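PDB 7ABB: SalCYP truncation from Salinispora tropica, which belongs to the cytochrome P450 family, with a mainly helical fold that holds a heme group, modelled here as heme c. Local coordinates for residues A[103-107]-A[144-148]; A[128-132]-A[244-248]; A[134-139]-A[240-244]; A[256-260]-A[323-327]; A[272-276]-A[349-353]. All blocks are in the same frame, centred on the assembly; numbering follows the deposited sequence.

Contact 1: residues A[103-107]-A[144-148]; sequences RARDL and MLAVG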
# COMPACT_ATOMS: atom_id res chain seq x y z
N ARG A 103 -3.81 18.16 -1.24
CA ARG A 103 -4.94 17.62 -0.49
C ARG A 103 -4.47 16.89 0.76
O ARG A 103 -5.10 16.99 1.81
CB ARG A 103 -5.76 16.66 -1.36
CG ARG A 103 -6.96 16.04 -0.58
CD ARG A 103 -8.27 16.48 -1.13
NE ARG A 103 -9.44 16.20 -0.29
CZ ARG A 103 -10.01 15.02 -0.12
NH1 ARG A 103 -11.11 14.96 0.63
NH2 ARG A 103 -9.51 13.89 -0.65
N ALA A 104 -3.38 16.13 0.66
CA ALA A 104 -2.87 15.45 1.85
C ALA A 104 -2.49 16.44 2.93
O ALA A 104 -2.76 16.21 4.12
CB ALA A 104 -1.66 14.60 1.46
N ARG A 105 -1.85 17.55 2.55
CA ARG A 105 -1.53 18.60 3.51
C ARG A 105 -2.80 19.20 4.10
O ARG A 105 -2.87 19.43 5.32
CB ARG A 105 -0.68 19.69 2.84
CG ARG A 105 0.70 19.21 2.44
CD ARG A 105 1.64 20.35 2.11
NE ARG A 105 1.28 21.03 0.86
CZ ARG A 105 1.72 20.66 -0.35
NH1 ARG A 105 2.52 19.61 -0.51
NH2 ARG A 105 1.34 21.35 -1.42
N ASP A 106 -3.81 19.43 3.27
CA ASP A 106 -5.06 20.01 3.76
C ASP A 106 -5.68 19.13 4.84
O ASP A 106 -6.30 19.64 5.78
CB ASP A 106 -6.06 20.18 2.60
CG ASP A 106 -5.68 21.32 1.67
OD1 ASP A 106 -4.79 22.12 1.99
OD2 ASP A 106 -6.33 21.41 0.60
N LEU A 107 -5.55 17.81 4.71
CA LEU A 107 -6.13 16.84 5.61
C LEU A 107 -5.21 16.48 6.77
O LEU A 107 -5.63 15.73 7.66
CB LEU A 107 -6.49 15.57 4.84
CG LEU A 107 -7.58 15.70 3.77
CD1 LEU A 107 -7.70 14.43 2.98
CD2 LEU A 107 -8.90 16.02 4.40
N MET A 144 -11.62 7.13 5.12
CA MET A 144 -13.01 7.57 5.08
C MET A 144 -13.09 9.08 4.93
O MET A 144 -13.95 9.59 4.19
CB MET A 144 -13.71 7.11 6.35
CG MET A 144 -13.89 5.60 6.41
SD MET A 144 -14.43 5.02 8.02
CE MET A 144 -16.15 5.48 7.92
N LEU A 145 -12.21 9.82 5.60
CA LEU A 145 -12.22 11.27 5.48
C LEU A 145 -11.91 11.68 4.05
O LEU A 145 -12.59 12.56 3.49
CB LEU A 145 -11.20 11.89 6.44
CG LEU A 145 -11.18 13.43 6.48
CD1 LEU A 145 -12.52 13.98 6.85
CD2 LEU A 145 -10.10 13.96 7.42
N ALA A 146 -10.91 11.04 3.44
CA ALA A 146 -10.49 11.43 2.10
C ALA A 146 -11.55 11.07 1.08
O ALA A 146 -11.81 11.85 0.16
CB ALA A 146 -9.15 10.75 1.76
N VAL A 147 -12.15 9.89 1.22
CA VAL A 147 -13.08 9.40 0.21
C VAL A 147 -14.47 9.97 0.40
O VAL A 147 -15.23 10.03 -0.56
CB VAL A 147 -13.12 7.86 0.22
CG1 VAL A 147 -14.16 7.30 -0.72
CG2 VAL A 147 -11.75 7.30 -0.15
N GLY A 148 -14.82 10.40 1.60
CA GLY A 148 -16.13 10.94 1.87
C GLY A 148 -17.11 9.97 2.48
O GLY A 148 -18.33 10.17 2.32
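The C-terminal end of helix 130-147 is held against the short helix 101-106 by Arg103, which grips the carbonyl oxygen of Ala146. Both terminal nitrogens of the guanidinium are used, end-on, on one acceptor. Arg103 NH1 and Arg103 NH2 each lie 3.2 Å from Ala146 O. The oxygen sits close to the guanidinium plane, and the two nitrogens come to it from opposite faces of the carbonyl plane. Neither bond is straight, with N-H...O angles near 150°. Arg103 NH2 has a further partner, the carbonyl oxygen of Trp98. CG of Arg103 is anti to the backbone N (chi1 179°) and the chain then bends at chi2. This carries the charge across to the end of the partner helix.

In the P450 fold helix 130-147 belongs to the conserved helical core, and the grip falls on its last turn. Gly148, with positive phi, leaves the helix just beyond. A cation would probably be favoured here by the partial negative charge of a helix C-terminus.

Beside this polar grip lies a small apolar patch. Leu107 CD1 sits 3.9 Å above the guanidinium plane, over its centre, and 4.1 Å from Ala146 CB. The other branch, Leu107 CD2, meets Leu145 CD2 at 3.8 Å, the two side chains sliding past each other in opposite directions. Tyr347 of helix 345-362 touches both Leu107 and Ala146.

Contact 2: residues A[128-132]-A[244-248]; sequences VSFSD and MANGI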
# COMPACT_ATOMS: atom_id res chain seq x y z
N VAL A 128 0.48 -2.07 23.65
CA VAL A 128 -0.60 -2.00 22.68
C VAL A 128 -0.38 -3.06 21.62
O VAL A 128 0.76 -3.43 21.32
CB VAL A 128 -0.68 -0.58 22.06
CG1 VAL A 128 0.50 -0.28 21.14
CG2 VAL A 128 -2.02 -0.38 21.29
N SER A 129 -1.47 -3.55 21.03
CA SER A 129 -1.41 -4.33 19.80
C SER A 129 -1.48 -3.30 18.68
O SER A 129 -2.55 -2.76 18.36
CB SER A 129 -2.52 -5.37 19.75
OG SER A 129 -2.52 -6.03 18.48
N PHE A 130 -0.32 -2.99 18.11
CA PHE A 130 -0.15 -1.76 17.34
C PHE A 130 -1.14 -1.67 16.18
O PHE A 130 -1.79 -0.63 15.98
CB PHE A 130 1.29 -1.69 16.83
CG PHE A 130 1.57 -0.49 15.98
CD1 PHE A 130 1.97 0.71 16.54
CD2 PHE A 130 1.44 -0.55 14.59
CE1 PHE A 130 2.23 1.82 15.76
CE2 PHE A 130 1.73 0.55 13.81
CZ PHE A 130 2.12 1.74 14.39
N SER A 131 -1.24 -2.72 15.37
CA SER A 131 -2.08 -2.59 14.18
C SER A 131 -3.56 -2.78 14.48
O SER A 131 -4.40 -2.08 13.90
CB SER A 131 -1.62 -3.56 13.10
OG SER A 131 -0.33 -3.18 12.64
N ASP A 132 -3.91 -3.72 15.37
CA ASP A 132 -5.31 -3.98 15.67
C ASP A 132 -5.96 -2.81 16.39
O ASP A 132 -7.09 -2.42 16.08
CB ASP A 132 -5.45 -5.24 16.52
CG ASP A 132 -5.14 -6.51 15.76
OD1 ASP A 132 -5.01 -6.47 14.52
OD2 ASP A 132 -5.03 -7.57 16.43
N MET A 244 3.32 1.03 8.35
CA MET A 244 3.42 1.65 9.67
C MET A 244 3.97 0.65 10.67
O MET A 244 4.83 0.99 11.49
CB MET A 244 2.06 2.15 10.14
CG MET A 244 1.59 3.41 9.48
SD MET A 244 -0.07 3.89 10.00
CE MET A 244 0.22 4.09 11.75
N ALA A 245 3.48 -0.58 10.60
CA ALA A 245 3.81 -1.61 11.58
C ALA A 245 5.25 -2.09 11.41
O ALA A 245 5.99 -2.23 12.39
CB ALA A 245 2.83 -2.77 11.46
N ASN A 246 5.65 -2.42 10.18
CA ASN A 246 7.01 -2.90 9.98
C ASN A 246 8.04 -1.84 10.31
O ASN A 246 9.12 -2.17 10.83
CB ASN A 246 7.17 -3.38 8.54
CG ASN A 246 6.66 -4.79 8.34
OD1 ASN A 246 7.15 -5.73 8.96
ND2 ASN A 246 5.67 -4.94 7.46
N GLY A 247 7.72 -0.57 10.05
CA GLY A 247 8.63 0.50 10.41
C GLY A 247 8.78 0.67 11.92
O GLY A 247 9.90 0.74 12.43
N ILE A 248 7.66 0.76 12.64
CA ILE A 248 7.74 0.89 14.10
C ILE A 248 8.35 -0.36 14.71
O ILE A 248 9.06 -0.27 15.72
CB ILE A 248 6.37 1.22 14.72
CG1 ILE A 248 6.58 1.83 16.10
CG2 ILE A 248 5.49 0.01 14.81
CD1 ILE A 248 6.99 3.30 16.00
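Phe130, in the first turn of helix 130-147, pushes its ring against helix 238-253. The contact has no hydrogen bond across it and is made by the ring and a few small groups.

The main interaction is a CH-pi contact. Ile248 CG2 lies 3.7 Å from the centroid of the Phe130 ring, only 7° off the ring normal. The methyl therefore sits squarely over the middle of one face. CG1 of Ile248 is anti to the backbone N (chi1 -160°), which leaves CG2 between the backbone N and the carbonyl carbon and turned to the ring.

Apolar contacts add to this one. Phe130 CZ meets the methyl Met244 CE at 4.0 Å, and the two side chains cross at about a right angle. Phe130 CE2 comes to 3.7 Å from Ala245 CA, so the ring also rests on the helix backbone. Phe130 CD2 is 4.1 Å from Ala245 CB. CG of Phe130 is anti to its own backbone N (chi1 178°), and this reaches the ring out to the partner helix.

One polar atom takes part without bonding across. Ser131 OG packs on Ala245 CB at 3.4 Å, while its hydrogen bond is made to the hydroxyl of Tyr382.

Strand 127-129, which leads into Phe130, pairs antiparallel with strand 385-387. Ile386 of that strand touches both Phe130 and Ile248. Trp359 of helix 345-362 and Phe134 of helix 130-147 each meet the Phe130 ring edge-to-face.

Contact 3: residues A[134-139]-A[240-244]; sequences FARPYV and TVNHM. With HEC (heme c), chain B.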
# COMPACT_ATOMS: atom_id res chain seq x y z
N PHE A 134 -4.54 0.41 17.05
CA PHE A 134 -4.15 1.76 16.65
C PHE A 134 -4.14 1.91 15.14
O PHE A 134 -4.99 2.64 14.60
CB PHE A 134 -2.78 2.15 17.24
CG PHE A 134 -2.23 3.41 16.64
CD1 PHE A 134 -2.99 4.55 16.64
CD2 PHE A 134 -1.00 3.44 16.03
CE1 PHE A 134 -2.53 5.71 16.06
CE2 PHE A 134 -0.53 4.60 15.44
CZ PHE A 134 -1.29 5.74 15.45
N ALA A 135 -3.23 1.27 14.43
CA ALA A 135 -2.96 1.68 13.06
C ALA A 135 -4.14 1.43 12.14
O ALA A 135 -4.45 2.27 11.29
CB ALA A 135 -1.70 1.00 12.51
N ARG A 136 -4.82 0.27 12.27
CA ARG A 136 -5.90 -0.00 11.32
C ARG A 136 -7.07 0.97 11.48
O ARG A 136 -7.51 1.53 10.47
CB ARG A 136 -6.35 -1.46 11.44
CG ARG A 136 -7.26 -1.90 10.30
CD ARG A 136 -7.54 -3.38 10.35
NE ARG A 136 -6.29 -4.14 10.22
CZ ARG A 136 -5.74 -4.90 11.16
NH1 ARG A 136 -6.32 -5.06 12.35
NH2 ARG A 136 -4.59 -5.50 10.89
N PRO A 137 -7.62 1.20 12.67
CA PRO A 137 -8.69 2.20 12.77
C PRO A 137 -8.22 3.60 12.40
O PRO A 137 -8.98 4.38 11.82
CB PRO A 137 -9.16 2.09 14.22
CG PRO A 137 -8.18 1.34 14.91
CD PRO A 137 -7.41 0.51 13.95
N TYR A 138 -6.96 3.93 12.71
CA TYR A 138 -6.38 5.22 12.32
C TYR A 138 -6.41 5.38 10.81
O TYR A 138 -6.94 6.37 10.28
CB TYR A 138 -4.95 5.28 12.84
CG TYR A 138 -4.06 6.35 12.28
CD1 TYR A 138 -4.23 7.68 12.62
CD2 TYR A 138 -3.04 6.03 11.39
CE1 TYR A 138 -3.39 8.65 12.11
CE2 TYR A 138 -2.20 6.98 10.91
CZ TYR A 138 -2.35 8.28 11.28
OH TYR A 138 -1.50 9.21 10.77
N VAL A 139 -5.83 4.43 10.09
CA VAL A 139 -5.74 4.51 8.65
C VAL A 139 -7.13 4.50 8.01
O VAL A 139 -7.39 5.24 7.06
CB VAL A 139 -4.85 3.37 8.11
CG1 VAL A 139 -4.93 3.29 6.58
CG2 VAL A 139 -3.41 3.59 8.54
N THR A 240 -0.85 0.60 3.95
CA THR A 240 -0.44 1.69 4.83
C THR A 240 -0.23 1.17 6.25
O THR A 240 0.79 1.48 6.88
CB THR A 240 -1.47 2.82 4.81
OG1 THR A 240 -1.71 3.21 3.45
CG2 THR A 240 -0.98 4.03 5.57
N VAL A 241 -1.18 0.39 6.76
CA VAL A 241 -1.07 -0.17 8.11
C VAL A 241 0.21 -0.99 8.21
O VAL A 241 0.95 -0.88 9.20
CB VAL A 241 -2.30 -1.03 8.45
CG1 VAL A 241 -2.05 -1.87 9.73
CG2 VAL A 241 -3.52 -0.18 8.62
N ASN A 242 0.49 -1.84 7.22
CA ASN A 242 1.62 -2.75 7.39
C ASN A 242 2.95 -2.05 7.21
O ASN A 242 3.93 -2.46 7.84
CB ASN A 242 1.48 -3.96 6.47
CG ASN A 242 0.29 -4.83 6.86
OD1 ASN A 242 -0.30 -4.66 7.95
ND2 ASN A 242 -0.07 -5.77 6.01
N HIS A 243 3.01 -0.98 6.41
CA HIS A 243 4.21 -0.14 6.39
C HIS A 243 4.41 0.56 7.73
O HIS A 243 5.54 0.65 8.24
CB HIS A 243 4.14 0.87 5.25
CG HIS A 243 4.75 0.36 3.98
ND1 HIS A 243 6.10 0.12 3.84
CD2 HIS A 243 4.19 0.03 2.79
CE1 HIS A 243 6.35 -0.31 2.62
NE2 HIS A 243 5.20 -0.36 1.95
N MET A 244 3.32 1.03 8.35
CA MET A 244 3.42 1.65 9.67
C MET A 244 3.97 0.65 10.67
O MET A 244 4.83 0.99 11.49
CB MET A 244 2.06 2.15 10.14
CG MET A 244 1.59 3.41 9.48
SD MET A 244 -0.07 3.89 10.00
CE MET A 244 0.22 4.09 11.75
FE HEC B . -1.81 2.27 -3.60
CHA HEC B . -2.02 1.39 -6.92
CHB HEC B . 1.17 0.59 -3.41
CHC HEC B . -1.56 3.18 -0.30
CHD HEC B . -4.93 3.62 -3.71
NA HEC B . -0.68 1.20 -4.89
C1A HEC B . -0.90 0.98 -6.25
C2A HEC B . 0.19 0.25 -6.85
C3A HEC B . 1.07 0.05 -5.85
C4A HEC B . 0.55 0.63 -4.64
CMA HEC B . 2.42 -0.70 -5.92
CAA HEC B . 0.33 -0.17 -8.36
CBA HEC B . -0.30 -1.52 -8.68
CGA HEC B . -0.06 -1.86 -10.14
O1A HEC B . -0.64 -2.89 -10.55
O2A HEC B . 0.68 -1.10 -10.82
NB HEC B . -0.49 1.90 -2.13
C1B HEC B . 0.71 1.23 -2.26
C2B HEC B . 1.39 1.31 -1.00
C3B HEC B . 0.64 2.05 -0.16
C4B HEC B . -0.55 2.41 -0.83
CMB HEC B . 2.77 0.67 -0.80
CAB HEC B . 0.82 2.46 1.28
CBB HEC B . 2.19 2.32 1.86
NC HEC B . -3.04 3.19 -2.26
C1C HEC B . -2.70 3.54 -0.98
C2C HEC B . -3.75 4.35 -0.42
C3C HEC B . -4.71 4.50 -1.36
C4C HEC B . -4.27 3.75 -2.51
CMC HEC B . -3.71 4.94 0.99
CAC HEC B . -6.07 5.22 -1.31
CBC HEC B . -6.31 6.30 -0.27
ND HEC B . -3.20 2.43 -5.03
C1D HEC B . -4.43 3.04 -4.83
C2D HEC B . -5.14 3.01 -6.07
C3D HEC B . -4.28 2.33 -7.08
C4D HEC B . -3.07 2.02 -6.34
CMD HEC B . -6.55 3.56 -6.30
CAD HEC B . -4.59 2.03 -8.55
CBD HEC B . -4.05 3.18 -9.37
CGD HEC B . -4.24 2.90 -10.85
O1D HEC B . -4.13 3.84 -11.66
O2D HEC B . -4.49 1.72 -11.18
O HOH W 1 -2.93 -5.32 8.25
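Met244 of helix 238-253 enters helix 130-147 as a knob among Phe134, Ala135, Tyr138 and Val139. Its chain bends at chi3 (60°), which turns the methyl back into the hole. Met244 CE is 3.7 Å from Ala135 CB and 3.8 Å from Phe134 CE2. The sulfur makes a Met-aromatic contact at the edge of the Tyr138 ring, 5.0 Å from its centroid. Met244 SD also touches Val139 CG2 at 3.7 Å.

Val241 packs next to it. Val241 CG2 lies 3.6 Å from Arg136 CA and also touches Val139 CG2, while Val241 CG1 meets Ala135 CB. Thr240 packs its methyl on Val139, and Thr240 OG1 turns to the heme c, 3.4 Å from atom CAB of that group. His243 CD2 lies 3.2 Å from CBB of the heme c.

Further out, Tyr138 OH is bonded to the carbonyl of Gln351, which probably helps to hold the ring beside the sulfur. Arg136 forms a salt bridge with Asp132. Its NH2 also reaches Asn242 OD1 through a water, which accepts from the arginine and donates to the amide.

The axes of the two short segments approach to 9.1 Å at 142°, nearer antiparallel than perpendicular. Such packing, with helices 108-120 and 345-362 alongside, is that of the four-helix core of the P450 fold, flanking the heme.

Contact 4: residues A[256-260]-A[323-327]; sequences GDRHR and VDFDR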
# COMPACT_ATOMS: atom_id res chain seq x y z
N GLY A 256 19.42 2.53 18.06
CA GLY A 256 20.12 3.57 17.31
C GLY A 256 19.23 4.30 16.32
O GLY A 256 19.27 5.53 16.21
N ASP A 257 18.45 3.54 15.53
CA ASP A 257 17.53 4.16 14.57
C ASP A 257 16.37 4.86 15.28
O ASP A 257 15.92 5.93 14.85
CB ASP A 257 16.99 3.10 13.60
CG ASP A 257 18.05 2.64 12.60
OD1 ASP A 257 18.93 3.45 12.26
OD2 ASP A 257 17.99 1.47 12.17
N ARG A 258 15.84 4.26 16.36
CA ARG A 258 14.81 4.93 17.14
C ARG A 258 15.32 6.27 17.67
O ARG A 258 14.64 7.30 17.54
CB ARG A 258 14.37 4.02 18.28
CG ARG A 258 13.26 4.60 19.12
CD ARG A 258 12.71 3.55 20.11
NE ARG A 258 13.59 3.20 21.23
CZ ARG A 258 14.25 2.05 21.38
NH1 ARG A 258 14.26 1.10 20.44
NH2 ARG A 258 14.96 1.90 22.50
N HIS A 259 16.51 6.27 18.27
CA HIS A 259 17.09 7.51 18.78
C HIS A 259 17.28 8.53 17.66
O HIS A 259 17.08 9.72 17.86
CB HIS A 259 18.43 7.25 19.46
CG HIS A 259 18.36 6.42 20.70
ND1 HIS A 259 17.22 6.27 21.45
CD2 HIS A 259 19.32 5.70 21.33
CE1 HIS A 259 17.48 5.48 22.49
NE2 HIS A 259 18.74 5.13 22.43
N ARG A 260 17.71 8.07 16.49
CA ARG A 260 17.89 9.01 15.38
C ARG A 260 16.56 9.63 14.98
O ARG A 260 16.47 10.84 14.79
CB ARG A 260 18.53 8.30 14.19
CG ARG A 260 18.73 9.19 12.97
CD ARG A 260 19.83 10.21 13.15
NE ARG A 260 19.96 11.07 11.98
CZ ARG A 260 20.58 10.70 10.86
NH1 ARG A 260 21.13 9.50 10.77
NH2 ARG A 260 20.65 11.54 9.83
N VAL A 323 18.81 -0.82 6.65
CA VAL A 323 18.02 0.39 6.80
C VAL A 323 19.01 1.53 7.03
O VAL A 323 19.73 1.54 8.03
CB VAL A 323 17.03 0.27 7.97
CG1 VAL A 323 16.35 1.61 8.25
CG2 VAL A 323 15.98 -0.78 7.64
N ASP A 324 19.06 2.47 6.09
CA ASP A 324 20.03 3.57 6.17
C ASP A 324 19.26 4.86 5.89
O ASP A 324 18.96 5.16 4.73
CB ASP A 324 21.18 3.37 5.19
CG ASP A 324 22.21 4.45 5.29
OD1 ASP A 324 22.02 5.39 6.10
OD2 ASP A 324 23.25 4.35 4.58
N PHE A 325 18.92 5.59 6.95
CA PHE A 325 18.17 6.83 6.75
C PHE A 325 18.95 7.85 5.94
O PHE A 325 18.35 8.77 5.37
CB PHE A 325 17.81 7.48 8.08
CG PHE A 325 16.89 6.66 8.95
CD1 PHE A 325 16.17 5.60 8.46
CD2 PHE A 325 16.78 6.99 10.28
CE1 PHE A 325 15.32 4.87 9.31
CE2 PHE A 325 15.94 6.27 11.14
CZ PHE A 325 15.23 5.20 10.64
N ASP A 326 20.28 7.72 5.89
CA ASP A 326 21.15 8.62 5.15
C ASP A 326 21.48 8.10 3.75
O ASP A 326 22.35 8.67 3.09
CB ASP A 326 22.42 8.86 5.95
CG ASP A 326 22.13 9.52 7.29
OD1 ASP A 326 21.40 10.52 7.30
OD2 ASP A 326 22.63 9.03 8.33
N ARG A 327 20.79 7.06 3.30
CA ARG A 327 21.00 6.51 1.96
C ARG A 327 20.95 7.63 0.93
O ARG A 327 19.98 8.39 0.86
CB ARG A 327 19.94 5.44 1.70
CG ARG A 327 20.07 4.70 0.40
CD ARG A 327 19.12 3.51 0.34
NE ARG A 327 19.46 2.46 1.30
CZ ARG A 327 20.35 1.50 1.08
NH1 ARG A 327 21.01 1.45 -0.07
NH2 ARG A 327 20.60 0.58 2.00
O HOH W 2 19.83 0.54 10.50
O HOH W 3 20.01 4.83 9.58
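Arg260 of helix 255-263 and Asp326 of the loop 323-327 form a two-bond salt bridge at the surface. The guanidinium meets the carboxylate end-on, one nitrogen to each oxygen. Arg260 NH1 donates to Asp326 OD2 at 2.9 Å and Arg260 NH2 to Asp326 OD1 at 2.8 Å. Both oxygens are met on the syn side, and the bonds are fairly straight, at 169° and 160°. The two planes are 30° apart. NE of Arg260 is taken by Asp264.

Asp257 is linked to the loop through two waters. One donates to Asp257 OD2 (2.7 Å) and to Val323 O. The other donates to Asp257 OD1 and accepts from Phe325 N, 2.9 Å away. Asp257 OD2 is also bonded to His250. Asp324 OD1 accepts from Asp326 N in an Asx turn; the nitrogen stands above the carboxylate plane. A type I turn runs from Asp324 to Arg327.

The Phe325 ring lies on the inner side of these polar links. Its edge touches Arg260 CG (CD2 to CG 4.0 Å) and Asp257 O (CE2 to O 3.7 Å).

The loop carries Arg327, bonded through NE to Glu274 of helix 268-278. Glu274 also pairs with Arg277, giving the Glu-Arg-Arg triad of cytochromes P450. The loop thus lies against helix 268-278, with helix 255-263 across from it and Leu251 of helix 238-253 touching Phe325.

Contact 5: residues A[272-276]-A[349-353]; sequences VEEFL and RAQIL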
# COMPACT_ATOMS: atom_id res chain seq x y z
N VAL A 272 11.03 7.76 6.36
CA VAL A 272 9.81 7.17 5.84
C VAL A 272 10.06 6.54 4.47
O VAL A 272 9.61 5.42 4.20
CB VAL A 272 8.67 8.21 5.79
CG1 VAL A 272 7.50 7.66 5.00
CG2 VAL A 272 8.25 8.55 7.22
N GLU A 273 10.79 7.24 3.59
CA GLU A 273 11.07 6.69 2.27
C GLU A 273 11.94 5.45 2.36
O GLU A 273 11.78 4.51 1.58
CB GLU A 273 11.75 7.73 1.39
CG GLU A 273 10.95 8.98 1.20
CD GLU A 273 9.59 8.74 0.56
OE1 GLU A 273 8.61 9.35 1.01
OE2 GLU A 273 9.52 7.95 -0.41
N GLU A 274 12.88 5.42 3.31
CA GLU A 274 13.72 4.25 3.43
C GLU A 274 12.93 3.05 3.94
O GLU A 274 13.14 1.92 3.48
CB GLU A 274 14.92 4.55 4.31
CG GLU A 274 15.85 3.37 4.61
CD GLU A 274 16.65 2.87 3.42
OE1 GLU A 274 16.24 3.12 2.24
OE2 GLU A 274 17.72 2.22 3.61
N PHE A 275 11.99 3.27 4.87
CA PHE A 275 11.14 2.18 5.31
C PHE A 275 10.19 1.72 4.21
O PHE A 275 9.95 0.52 4.06
CB PHE A 275 10.36 2.57 6.57
CG PHE A 275 11.17 2.47 7.83
CD1 PHE A 275 11.78 1.29 8.18
CD2 PHE A 275 11.25 3.55 8.69
CE1 PHE A 275 12.52 1.21 9.37
CE2 PHE A 275 11.95 3.46 9.88
CZ PHE A 275 12.56 2.30 10.22
N LEU A 276 9.66 2.66 3.41
CA LEU A 276 8.85 2.25 2.27
C LEU A 276 9.63 1.32 1.34
O LEU A 276 9.11 0.29 0.87
CB LEU A 276 8.33 3.48 1.52
CG LEU A 276 7.21 4.26 2.21
CD1 LEU A 276 7.04 5.64 1.57
CD2 LEU A 276 5.93 3.44 2.13
N ARG A 349 1.98 8.51 2.57
CA ARG A 349 3.14 9.17 3.16
C ARG A 349 2.74 10.07 4.33
O ARG A 349 3.38 10.07 5.39
CB ARG A 349 3.87 9.99 2.11
CG ARG A 349 4.71 9.17 1.15
CD ARG A 349 5.26 10.04 0.05
NE ARG A 349 6.34 9.33 -0.62
CZ ARG A 349 6.35 8.98 -1.89
NH1 ARG A 349 5.36 9.29 -2.73
NH2 ARG A 349 7.40 8.31 -2.37
N ALA A 350 1.71 10.89 4.13
CA ALA A 350 1.27 11.80 5.20
C ALA A 350 0.81 11.01 6.42
O ALA A 350 1.11 11.37 7.56
CB ALA A 350 0.16 12.72 4.70
N GLN A 351 0.09 9.91 6.20
CA GLN A 351 -0.40 9.13 7.34
C GLN A 351 0.75 8.48 8.11
O GLN A 351 0.71 8.44 9.36
CB GLN A 351 -1.35 8.05 6.87
CG GLN A 351 -2.67 8.57 6.36
CD GLN A 351 -3.55 7.46 5.90
OE1 GLN A 351 -4.13 6.77 6.72
NE2 GLN A 351 -3.65 7.26 4.58
N ILE A 352 1.74 7.93 7.41
CA ILE A 352 2.85 7.26 8.07
C ILE A 352 3.68 8.25 8.85
O ILE A 352 3.95 8.06 10.05
CB ILE A 352 3.70 6.50 7.03
CG1 ILE A 352 2.91 5.37 6.43
CG2 ILE A 352 4.97 5.93 7.67
CD1 ILE A 352 3.52 4.83 5.12
N LEU A 353 4.10 9.33 8.21
CA LEU A 353 4.93 10.32 8.88
C LEU A 353 4.21 10.91 10.08
O LEU A 353 4.78 11.04 11.17
CB LEU A 353 5.35 11.42 7.91
CG LEU A 353 6.18 12.53 8.52
CD1 LEU A 353 7.44 11.98 9.18
CD2 LEU A 353 6.54 13.56 7.46
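The axes of helix segments 272-276 and 349-353 approach to 11.0 Å at 109°, nearer a right angle than parallel, and the nearest CA atoms are those of Val272 and Leu353. A salt bridge joins Glu273 and Arg349 at one side. The arginine grips side-on: Arg349 NE donates to Glu273 OE1 at 2.8 Å and Arg349 NH2 to Glu273 OE2 at 2.9 Å. Both oxygens are met on the syn side, and the two flat groups are nearly coplanar. Arg349 is extended from CG to NE, while Glu273 folds back at chi2 (-59°) to meet it. Glu273 OE2 also accepts from His332, so this oxygen has two partners.

Aliphatic branches fill the space beside the bridge. Val272 CG1 faces Ile352 CG2 at 4.1 Å, and Val272 CG2 meets Leu353 CD1 at 4.0 Å. Leu276 CD2 touches Ile352 CD1, also at 4.1 Å.

Leu276 belongs to the heme c pocket and touches that group. Helix 268-278, which bears the ExxR motif of cytochromes P450, here meets helix 345-362. His243 of helix 238-253 touches both Leu276 and Ile352.

In the fold
Contacts 2 and 3 are fully buried and join the same two helices, 130-147 and 238-253. They share Met244 and rely on apolar and aromatic packing with no direct hydrogen bond across. Contact 1 uses the far end of helix 130-147, is only partly buried, and adds an arginine-to-carbonyl grip. Contact 5 mixes both kinds of chemistry: aliphatic branches, of which Leu276 reaches the heme c, and a salt bridge at the side. It touches contact 3, and also contact 4, where Glu274 takes the backbone N of Asp324. The centre of contact 4 is about 22 Å from the centre of the chain; it lies at the surface and depends on charges and waters.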